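Local coordinates for insecticidal protein (PDB 7ML9), which is an insecticidal toxin active against the western corn rootworm, putatively acting by forming beta-barrel pores in membranes, at residues Thr43-Ala47 and Trp48-Phe52; Gly239-Ile242 and Gly243-Leu246. One frame throughout, in Å; residues are numbered along the deposited sequence.

Contact 1: residues Thr43-Ala47 and Trp48-Phe52; sequences TFNEA and WNTNF. With EDO (1,2-ethanediol), chain E.
The C-terminal end of helix 28-48 is closed by the chain folding back on itself, with the side chain of Asn45 gripping the backbone of Phe52 seven residues on. The last helical turn is completed by Trp48 N bonding to Phe44 O (2.9 Å) and, weakly, by Asn49 N to Asn45 O; Asn49 then leaves the helix with positive phi (58°). Past this turn the Asn45 amide becomes the anchor. Its CG stands anti to the carbonyl carbon (chi1 -73°), beside the backbone N, which carries the amide off the helix to the backbone of Phe52. There Asn45 OD1 accepts twice, from Thr50 OG1 at 2.8 Å and from Phe52 N at 2.9 Å, each donor tilted somewhat out of the amide carbonyl plane. On the other branch, Asn45 ND2 reaches Phe52 O at 3.0 Å, nearly in its own amide plane and on a lone pair of that carbonyl, with an N-H...O angle of 160°. Apolar contacts flank this grip: Phe44 CB meets Phe52 CD2 at 4.1 Å, the Phe44 and Trp48 side chains run side by side, and Ala47 CB sits over the five-membered ring of Trp48 in a CH-pi contact. Ser61 and Ser63 of strand 59-63 bond to Asn51 OD1 and Trp48 O. Held by three bonds through both its branches, the Asn45 amide has its flip state and rotation fixed, and one neutral side chain thereby ties the departing loop to the helix.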
ATOM      1  N   THR A  43     -31.579  18.864   8.572  1.00 17.41           N
ATOM      2  CA  THR A  43     -32.855  18.472   9.165  1.00 19.85           C
ATOM      3  C   THR A  43     -33.741  19.690   9.455  1.00 21.17           C
ATOM      4  O   THR A  43     -34.957  19.650   9.214  1.00 20.38           O
ATOM      5  CB  THR A  43     -32.594  17.665  10.435  1.00 21.80           C
ATOM      6  OG1 THR A  43     -31.919  16.436  10.091  1.00 20.60           O
ATOM      7  CG2 THR A  43     -33.895  17.334  11.145  1.00 21.17           C
ATOM      8  N   PHE A  44     -33.158  20.776   9.977  1.00 18.72           N
ATOM      9  CA  PHE A  44     -33.930  22.008  10.159  1.00 24.38           C
ATOM     10  C   PHE A  44     -34.353  22.598   8.822  1.00 24.56           C
ATOM     11  O   PHE A  44     -35.435  23.184   8.715  1.00 24.38           O
ATOM     12  CB  PHE A  44     -33.118  23.038  10.942  1.00 20.31           C
ATOM     13  CG  PHE A  44     -33.078  22.770  12.416  1.00 24.34           C
ATOM     14  CD1 PHE A  44     -34.246  22.513  13.120  1.00 28.16           C
ATOM     15  CD2 PHE A  44     -31.874  22.757  13.097  1.00 22.57           C
ATOM     16  CE1 PHE A  44     -34.210  22.248  14.481  1.00 31.58           C
ATOM     17  CE2 PHE A  44     -31.830  22.492  14.454  1.00 23.98           C
ATOM     18  CZ  PHE A  44     -32.990  22.236  15.146  1.00 26.43           C
ATOM     19  N   ASN A  45     -33.519  22.453   7.793  1.00 20.63           N
ATOM     20  CA  ASN A  45     -33.892  22.967   6.484  1.00 21.31           C
ATOM     21  C   ASN A  45     -35.117  22.257   5.937  1.00 23.69           C
ATOM     22  O   ASN A  45     -35.946  22.884   5.270  1.00 22.54           O
ATOM     23  CB  ASN A  45     -32.721  22.859   5.512  1.00 21.99           C
ATOM     24  CG  ASN A  45     -31.659  23.874   5.798  1.00 25.69           C
ATOM     25  OD1 ASN A  45     -31.879  24.811   6.576  1.00 25.75           O
ATOM     26  ND2 ASN A  45     -30.502  23.719   5.166  1.00 24.61           N
ATOM     27  N   GLU A  46     -35.248  20.950   6.195  1.00 17.78           N
ATOM     28  CA  GLU A  46     -36.475  20.257   5.823  1.00 20.70           C
ATOM     29  C   GLU A  46     -37.638  20.734   6.682  1.00 26.46           C
ATOM     30  O   GLU A  46     -38.746  20.947   6.175  1.00 22.48           O
ATOM     31  CB  GLU A  46     -36.314  18.735   5.962  1.00 19.76           C
ATOM     32  CG  GLU A  46     -35.278  18.123   4.965  1.00 19.69           C
ATOM     33  CD  GLU A  46     -35.202  16.600   5.001  1.00 21.31           C
ATOM     34  OE1 GLU A  46     -35.777  15.955   5.909  1.00 18.40           O
ATOM     35  OE2 GLU A  46     -34.531  16.032   4.102  1.00 21.76           O
ATOM     36  N   ALA A  47     -37.402  20.896   7.991  1.00 22.98           N
ATOM     37  CA  ALA A  47     -38.489  21.230   8.910  1.00 25.48           C
ATOM     38  C   ALA A  47     -39.065  22.607   8.633  1.00 23.96           C
ATOM     39  O   ALA A  47     -40.270  22.819   8.808  1.00 31.24           O
ATOM     40  CB  ALA A  47     -38.003  21.158  10.360  1.00 24.64           C
ATOM     41  N   TRP A  48     -38.232  23.547   8.199  1.00 23.13           N
ATOM     42  CA  TRP A  48     -38.615  24.945   8.151  1.00 30.55           C
ATOM     43  C   TRP A  48     -38.401  25.587   6.793  1.00 31.10           C
ATOM     44  O   TRP A  48     -38.643  26.789   6.661  1.00 31.31           O
ATOM     45  CB  TRP A  48     -37.835  25.741   9.217  1.00 27.90           C
ATOM     46  CG  TRP A  48     -38.147  25.327  10.633  1.00 33.46           C
ATOM     47  CD1 TRP A  48     -37.273  24.833  11.559  1.00 36.32           C
ATOM     48  CD2 TRP A  48     -39.427  25.380  11.283  1.00 39.35           C
ATOM     49  NE1 TRP A  48     -37.927  24.569  12.739  1.00 34.56           N
ATOM     50  CE2 TRP A  48     -39.249  24.896  12.596  1.00 34.95           C
ATOM     51  CE3 TRP A  48     -40.706  25.794  10.881  1.00 46.78           C
ATOM     52  CZ2 TRP A  48     -40.299  24.821  13.515  1.00 48.08           C
ATOM     53  CZ3 TRP A  48     -41.754  25.709  11.796  1.00 43.59           C
ATOM     54  CH2 TRP A  48     -41.541  25.230  13.096  1.00 47.06           C
ATOM     55  N   ASN A  49     -37.931  24.833   5.794  1.00 26.95           N
ATOM     56  CA  ASN A  49     -37.637  25.363   4.457  1.00 26.35           C
ATOM     57  C   ASN A  49     -36.611  26.491   4.492  1.00 30.73           C
ATOM     58  O   ASN A  49     -36.706  27.462   3.738  1.00 34.74           O
ATOM     59  CB  ASN A  49     -38.914  25.815   3.756  1.00 34.11           C
ATOM     60  CG  ASN A  49     -39.814  24.658   3.441  1.00 31.90           C
ATOM     61  OD1 ASN A  49     -40.888  24.501   4.028  1.00 40.81           O
ATOM     62  ND2 ASN A  49     -39.359  23.802   2.541  1.00 35.53           N
ATOM     63  N   THR A  50     -35.604  26.348   5.350  1.00 28.87           N
ATOM     64  CA  THR A  50     -34.538  27.325   5.487  1.00 25.22           C
ATOM     65  C   THR A  50     -33.340  26.911   4.630  1.00 27.77           C
ATOM     66  O   THR A  50     -33.337  25.856   3.999  1.00 25.97           O
ATOM     67  CB  THR A  50     -34.135  27.446   6.955  1.00 27.83           C
ATOM     68  OG1 THR A  50     -34.164  26.144   7.554  1.00 21.81           O
ATOM     69  CG2 THR A  50     -35.111  28.376   7.702  1.00 30.09           C
ATOM     70  N   ASN A  51     -32.295  27.733   4.637  1.00 24.91           N
ATOM     71  CA  ASN A  51     -31.054  27.453   3.916  1.00 32.74           C
ATOM     72  C   ASN A  51     -29.833  27.535   4.850  1.00 25.08           C
ATOM     73  O   ASN A  51     -28.783  28.083   4.493  1.00 27.55           O
ATOM     74  CB  ASN A  51     -30.903  28.394   2.728  1.00 35.22           C
ATOM     75  CG  ASN A  51     -30.659  29.851   3.146  1.00 47.31           C
ATOM     76  OD1 ASN A  51     -30.936  30.249   4.286  1.00 49.99           O
ATOM     77  ND2 ASN A  51     -30.115  30.641   2.231  1.00 56.14           N
ATOM     78  N   PHE A  52     -29.970  26.992   6.066  1.00 21.63           N
ATOM     79  CA  PHE A  52     -28.866  26.965   7.023  1.00 21.53           C
ATOM     80  C   PHE A  52     -27.701  26.147   6.474  1.00 23.91           C
ATOM     81  O   PHE A  52     -27.896  25.124   5.811  1.00 24.98           O
ATOM     82  CB  PHE A  52     -29.304  26.341   8.354  1.00 21.89           C
ATOM     83  CG  PHE A  52     -30.341  27.151   9.123  1.00 22.55           C
ATOM     84  CD1 PHE A  52     -30.108  28.473   9.454  1.00 27.33           C
ATOM     85  CD2 PHE A  52     -31.531  26.566   9.530  1.00 23.77           C
ATOM     86  CE1 PHE A  52     -31.048  29.215  10.168  1.00 26.59           C
ATOM     87  CE2 PHE A  52     -32.488  27.304  10.244  1.00 24.46           C
ATOM     88  CZ  PHE A  52     -32.239  28.628  10.557  1.00 26.52           C
TER
HETATM   89  C1  EDO E 404     -32.272  17.675   0.376  1.00 40.26           C
HETATM   90  O1  EDO E 404     -31.175  16.764   0.314  1.00 29.64           O
HETATM   91  C2  EDO E 404     -33.378  17.009   1.177  1.00 33.97           C
HETATM   92  O2  EDO E 404     -33.225  17.411   2.540  1.00 27.64           O

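Contact 2: residues Gly239-Ile242 and Gly243-Leu246; sequences GVNI and GAVL
Chi1 of 66° swings CG of Asn241 between its backbone N and carbonyl carbon, and chi2 of 82° then turns OD1 toward the first turn of the helix that follows. There Asn241 OD1 accepts from Ala244 N at 2.8 Å, the donor lying 34° out of the amide carbonyl plane. This is an N-cap: the side chain of the last strand residue accepts from an amide that has no preceding helical carbonyl. Asn241 O works beside it, receiving Val245 N in the carbonyl plane at 3.2 Å and, more weakly, Ala244 N. One residue further on, Leu246 N bonds to Ile242 O at 2.7 Å. An apolar patch borders the cap, where Val245 CG2 packs against CB of Val240 at 3.9 Å and Val240 CG1 approaches Ala244 CB at 4.0 Å. The junction thus converts strand 238-241 directly into helix 242-252. On the strand side, Val240 pairs with Ala227 of strand 201-229, while Ile242 continues with a backbone bond to Gly225. Toward the interior, Ile242, Val245 and Leu246 lean on Leu32 and Leu35 of helix 28-48, and Ile242 and Leu246 also meet Val267 of strand 266-289.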
ATOM      1  N   GLY A 239     -27.655  12.822  20.742  1.00 19.41           N
ATOM      2  CA  GLY A 239     -26.565  12.115  20.084  1.00 18.09           C
ATOM      3  C   GLY A 239     -27.079  10.870  19.394  1.00 18.98           C
ATOM      4  O   GLY A 239     -27.937  10.166  19.928  1.00 19.41           O
ATOM      5  N   VAL A 240     -26.561  10.613  18.193  1.00 16.94           N
ATOM      6  CA  VAL A 240     -26.871   9.411  17.427  1.00 13.51           C
ATOM      7  C   VAL A 240     -25.555   8.867  16.856  1.00 13.36           C
ATOM      8  O   VAL A 240     -24.686   9.644  16.455  1.00 13.96           O
ATOM      9  CB  VAL A 240     -27.873   9.707  16.289  1.00 17.44           C
ATOM     10  CG1 VAL A 240     -28.083   8.454  15.426  1.00 18.63           C
ATOM     11  CG2 VAL A 240     -29.234  10.186  16.869  1.00 20.12           C
ATOM     12  N   ASN A 241     -25.417   7.542  16.813  1.00 14.69           N
ATOM     13  CA  ASN A 241     -24.184   6.914  16.320  1.00 18.09           C
ATOM     14  C   ASN A 241     -23.842   7.389  14.909  1.00 18.30           C
ATOM     15  O   ASN A 241     -24.720   7.665  14.086  1.00 14.98           O
ATOM     16  CB  ASN A 241     -24.305   5.381  16.347  1.00 19.93           C
ATOM     17  CG  ASN A 241     -25.356   4.834  15.353  1.00 25.00           C
ATOM     18  OD1 ASN A 241     -25.084   4.669  14.166  1.00 20.34           O
ATOM     19  ND2 ASN A 241     -26.540   4.518  15.857  1.00 19.89           N
ATOM     20  N   ILE A 242     -22.538   7.484  14.633  1.00 15.70           N
ATOM     21  CA  ILE A 242     -22.109   8.123  13.397  1.00 15.47           C
ATOM     22  C   ILE A 242     -22.496   7.282  12.185  1.00 11.63           C
ATOM     23  O   ILE A 242     -22.679   7.826  11.093  1.00 16.54           O
ATOM     24  CB  ILE A 242     -20.587   8.408  13.407  1.00 15.69           C
ATOM     25  CG1 ILE A 242     -19.804   7.166  13.834  1.00 14.60           C
ATOM     26  CG2 ILE A 242     -20.240   9.604  14.311  1.00 14.62           C
ATOM     27  CD1 ILE A 242     -18.257   7.338  13.644  1.00 15.62           C
ATOM     28  N   GLY A 243     -22.618   5.961  12.340  1.00 15.33           N
ATOM     29  CA  GLY A 243     -22.989   5.141  11.193  1.00 17.77           C
ATOM     30  C   GLY A 243     -24.359   5.510  10.648  1.00 17.17           C
ATOM     31  O   GLY A 243     -24.557   5.612   9.430  1.00 16.12           O
ATOM     32  N   ALA A 244     -25.320   5.730  11.544  1.00 19.19           N
ATOM     33  CA  ALA A 244     -26.656   6.119  11.107  1.00 21.38           C
ATOM     34  C   ALA A 244     -26.665   7.540  10.573  1.00 16.02           C
ATOM     35  O   ALA A 244     -27.342   7.829   9.578  1.00 16.76           O
ATOM     36  CB  ALA A 244     -27.655   5.976  12.260  1.00 22.98           C
ATOM     37  N   VAL A 245     -25.925   8.447  11.220  1.00 15.36           N
ATOM     38  CA  VAL A 245     -25.892   9.818  10.734  1.00 14.16           C
ATOM     39  C   VAL A 245     -25.228   9.878   9.365  1.00 17.80           C
ATOM     40  O   VAL A 245     -25.694  10.588   8.470  1.00 13.31           O
ATOM     41  CB  VAL A 245     -25.201  10.739  11.756  1.00 14.27           C
ATOM     42  CG1 VAL A 245     -25.052  12.168  11.197  1.00 12.35           C
ATOM     43  CG2 VAL A 245     -25.984  10.734  13.087  1.00 15.70           C
ATOM     44  N   LEU A 246     -24.144   9.112   9.160  1.00 13.43           N
ATOM     45  CA  LEU A 246     -23.522   9.108   7.836  1.00 13.92           C
ATOM     46  C   LEU A 246     -24.464   8.528   6.787  1.00 11.45           C
ATOM     47  O   LEU A 246     -24.551   9.046   5.675  1.00 14.23           O
ATOM     48  CB  LEU A 246     -22.208   8.315   7.859  1.00 15.73           C
ATOM     49  CG  LEU A 246     -21.523   8.166   6.491  1.00 16.21           C
ATOM     50  CD1 LEU A 246     -20.970   9.503   5.994  1.00 15.11           C
ATOM     51  CD2 LEU A 246     -20.415   7.098   6.537  1.00 13.96           C
TER

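Together the two contacts illustrate how an asparagine can serve either end of a helix. In contact 1 it lies within the helix and uses both amide branches to hold the outgoing loop; in contact 2 it precedes the helix, and the cap across this contact is made by its OD1, on a main-chain N-H. Contact 1 is a surface feature, its centre about 43 Å from the centre of the chain, whereas the centre of contact 2, partly buried, is about 29 Å from it, with a larger share of aliphatic packing. They do not touch, their nearest atoms being about 8 Å apart, yet helix 28-48, which contact 1 terminates, packs on residues of contact 2, and Lys252 and Lys248 reach Glu46 and Thr43.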